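PDB 6XMY: 4-hydroxythreonine-4-phosphate dehydrogenase from Legionella pneumophila subsp. pneumophila, which probably catalyses the NAD(P)-dependent oxidation of 4-(phosphooxy)-L-threonine in the biosynthesis of pyridoxine 5'-phosphate, using a bound divalent metal ion. Local coordinates for residues T150-L155 and I187-H192. Residues are numbered along the deposited sequence; the frame is centred on the assembly and turned at random. Where two conformers were deposited one is given.
Sequences TVVMML and IQQLHH. With SO4 (sulfate ion), chain J.
Met154 and Val152 meet the helix residues Leu190 and Gln189 in two separate apolar touches, a small example of a helix packing on one face of a strand. SD of Met154 lies 3.6 Å from CD1 of Leu190, the two side chains crossing at about a right angle. The first two torsions of Met154 are both extended, with CG opposite the backbone N (chi1 -177°), which carries SD straight out to the leucine methyl; the bend at the third turns only CE. Two residues back along the strand, on the same side of it, CG2 of Val152 sits 3.8 Å from CB of Gln189 and about as close to its CG. Here the valine and the glutamine run antiparallel, side by side, and the aliphatic part of the glutamine serves as the apolar surface.

Val152 and Met154 belong to strand 152-156, which lies between strands 284-288 and 161-164 and bonds through its backbone to Leu288 and Ile286 on one flank and to Leu164 and Val162 on the other. In this PdxA fold, of the isocitrate-dehydrogenase-like clan, helix 180-197 covers one side of the three strands, with Gln189 on Leu288 and Leu190 on Ala163.

The polar link is indirect. A water donates both to the backbone O of Thr150, at 2.8 Å, and to OE1 of Gln189, at 2.6 Å. The bend of the glutamine at chi2 (61°) carries its amide to this water, while NE2 bonds to Ser193 OG; the two bonds together should hold the amide in one rotation.

Farther round the helix, ND1 of His192 donates to O1 of a sulfate that probably came from the crystallisation solution, over 2.7 Å and nearly straight (171°). The oxygen lies in the ring plane, and NE2 of His196, whose ring stacks on His192, bonds the same ion.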
loop_
_atom_site.group_PDB
_atom_site.type_symbol
_atom_site.label_atom_id
_atom_site.label_comp_id
_atom_site.label_asym_id
_atom_site.label_seq_id
_atom_site.Cartn_x
_atom_site.Cartn_y
_atom_site.Cartn_z
ATOM N N THR A 150 -5.074 4.555 -14.459
ATOM C CA THR A 150 -5.838 4.523 -13.215
ATOM C C THR A 150 -5.365 3.363 -12.354
ATOM O O THR A 150 -5.538 2.195 -12.722
ATOM C CB THR A 150 -7.338 4.400 -13.481
ATOM O OG1 THR A 150 -7.752 5.432 -14.383
ATOM C CG2 THR A 150 -8.116 4.529 -12.165
ATOM N N VAL A 151 -4.769 3.686 -11.211
ATOM C CA VAL A 151 -4.555 2.723 -10.147
ATOM C C VAL A 151 -5.374 3.188 -8.952
ATOM O O VAL A 151 -5.818 4.337 -8.879
ATOM C CB VAL A 151 -3.072 2.586 -9.771
ATOM C CG1 VAL A 151 -2.251 2.164 -10.980
ATOM C CG2 VAL A 151 -2.572 3.889 -9.192
ATOM N N VAL A 152 -5.594 2.276 -8.016
ATOM C CA VAL A 152 -6.437 2.563 -6.864
ATOM C C VAL A 152 -5.702 2.131 -5.607
ATOM O O VAL A 152 -5.228 0.992 -5.514
ATOM C CB VAL A 152 -7.801 1.853 -6.948
ATOM C CG1 VAL A 152 -8.621 2.161 -5.688
ATOM C CG2 VAL A 152 -8.551 2.258 -8.207
ATOM N N MET A 153 -5.609 3.039 -4.646
ATOM C CA MET A 153 -5.114 2.711 -3.317
ATOM C C MET A 153 -6.279 2.197 -2.483
ATOM O O MET A 153 -7.293 2.890 -2.317
ATOM C CB MET A 153 -4.512 3.938 -2.639
ATOM C CG MET A 153 -4.213 3.718 -1.157
ATOM S SD MET A 153 -3.645 5.189 -0.279
ATOM C CE MET A 153 -2.218 5.633 -1.269
ATOM N N MET A 154 -6.140 0.986 -1.962
ATOM C CA MET A 154 -7.170 0.396 -1.119
ATOM C C MET A 154 -6.511 -0.116 0.146
ATOM O O MET A 154 -5.568 -0.906 0.079
ATOM C CB MET A 154 -7.920 -0.736 -1.830
ATOM C CG MET A 154 -9.047 -1.312 -0.989
ATOM S SD MET A 154 -9.933 -2.647 -1.801
ATOM C CE MET A 154 -8.779 -3.999 -1.620
ATOM N N LEU A 155 -6.973 0.350 1.291
ATOM C CA LEU A 155 -6.565 -0.246 2.555
ATOM C C LEU A 155 -7.570 -1.319 2.952
ATOM O O LEU A 155 -8.783 -1.168 2.747
ATOM C CB LEU A 155 -6.399 0.815 3.651
ATOM C CG LEU A 155 -4.988 1.439 3.707
ATOM C CD1 LEU A 155 -4.694 2.300 2.475
ATOM C CD2 LEU A 155 -4.773 2.239 4.987
ATOM N N ILE A 187 -13.789 3.160 -9.542
ATOM C CA ILE A 187 -14.711 2.126 -9.088
ATOM C C ILE A 187 -14.742 0.930 -10.046
ATOM O O ILE A 187 -14.899 -0.216 -9.604
ATOM C CB ILE A 187 -16.093 2.718 -8.746
ATOM C CG1 ILE A 187 -15.931 3.714 -7.588
ATOM C CG2 ILE A 187 -17.073 1.612 -8.359
ATOM C CD1 ILE A 187 -17.227 4.381 -7.134
ATOM N N GLN A 188 -14.541 1.153 -11.352
ATOM C CA GLN A 188 -14.386 0.017 -12.265
ATOM C C GLN A 188 -13.202 -0.850 -11.847
ATOM O O GLN A 188 -13.308 -2.081 -11.785
ATOM C CB GLN A 188 -14.186 0.509 -13.701
ATOM C CG GLN A 188 -15.453 0.949 -14.426
ATOM C CD GLN A 188 -15.155 1.627 -15.755
ATOM O OE1 GLN A 188 -14.015 2.012 -16.034
ATOM N NE2 GLN A 188 -16.178 1.779 -16.581
ATOM N N GLN A 189 -12.072 -0.221 -11.521
ATOM C CA GLN A 189 -10.910 -0.989 -11.094
ATOM C C GLN A 189 -11.176 -1.699 -9.774
ATOM O O GLN A 189 -10.834 -2.878 -9.616
ATOM C CB GLN A 189 -9.686 -0.084 -10.982
ATOM C CG GLN A 189 -8.440 -0.832 -10.540
ATOM C CD GLN A 189 -8.036 -1.918 -11.514
ATOM O OE1 GLN A 189 -7.747 -1.638 -12.674
ATOM N NE2 GLN A 189 -8.030 -3.164 -11.049
ATOM N N LEU A 190 -11.778 -0.994 -8.812
ATOM C CA LEU A 190 -12.113 -1.609 -7.532
ATOM C C LEU A 190 -13.016 -2.823 -7.730
ATOM O O LEU A 190 -12.769 -3.896 -7.168
ATOM C CB LEU A 190 -12.800 -0.575 -6.632
ATOM C CG LEU A 190 -13.327 -1.126 -5.308
ATOM C CD1 LEU A 190 -12.204 -1.711 -4.469
ATOM C CD2 LEU A 190 -14.079 -0.041 -4.532
ATOM N N HIS A 191 -14.075 -2.666 -8.528
ATOM C CA HIS A 191 -14.998 -3.769 -8.771
ATOM C C HIS A 191 -14.273 -4.954 -9.398
ATOM O O HIS A 191 -14.441 -6.104 -8.969
ATOM C CB HIS A 191 -16.132 -3.275 -9.673
ATOM C CG HIS A 191 -17.051 -4.353 -10.151
ATOM N ND1 HIS A 191 -16.793 -5.096 -11.280
ATOM C CD2 HIS A 191 -18.239 -4.796 -9.672
ATOM C CE1 HIS A 191 -17.772 -5.962 -11.470
ATOM N NE2 HIS A 191 -18.659 -5.806 -10.504
ATOM N N HIS A 192 -13.441 -4.681 -10.403
ATOM C CA HIS A 192 -12.718 -5.753 -11.082
ATOM C C HIS A 192 -11.813 -6.504 -10.118
ATOM O O HIS A 192 -11.763 -7.740 -10.134
ATOM C CB HIS A 192 -11.897 -5.178 -12.230
ATOM C CG HIS A 192 -11.091 -6.207 -12.961
ATOM N ND1 HIS A 192 -11.632 -7.020 -13.932
ATOM C CD2 HIS A 192 -9.792 -6.568 -12.845
ATOM C CE1 HIS A 192 -10.693 -7.827 -14.396
ATOM N NE2 HIS A 192 -9.570 -7.575 -13.751
HETATM S S SO4 J . -15.284 -7.532 -14.438
HETATM O O1 SO4 J . -14.100 -6.865 -14.971
HETATM O O2 SO4 J . -15.208 -7.562 -12.981
HETATM O O3 SO4 J . -15.353 -8.898 -14.949
HETATM O O4 SO4 J . -16.478 -6.798 -14.850
HETATM O O HOH W 1 -7.580 0.689 -13.866
#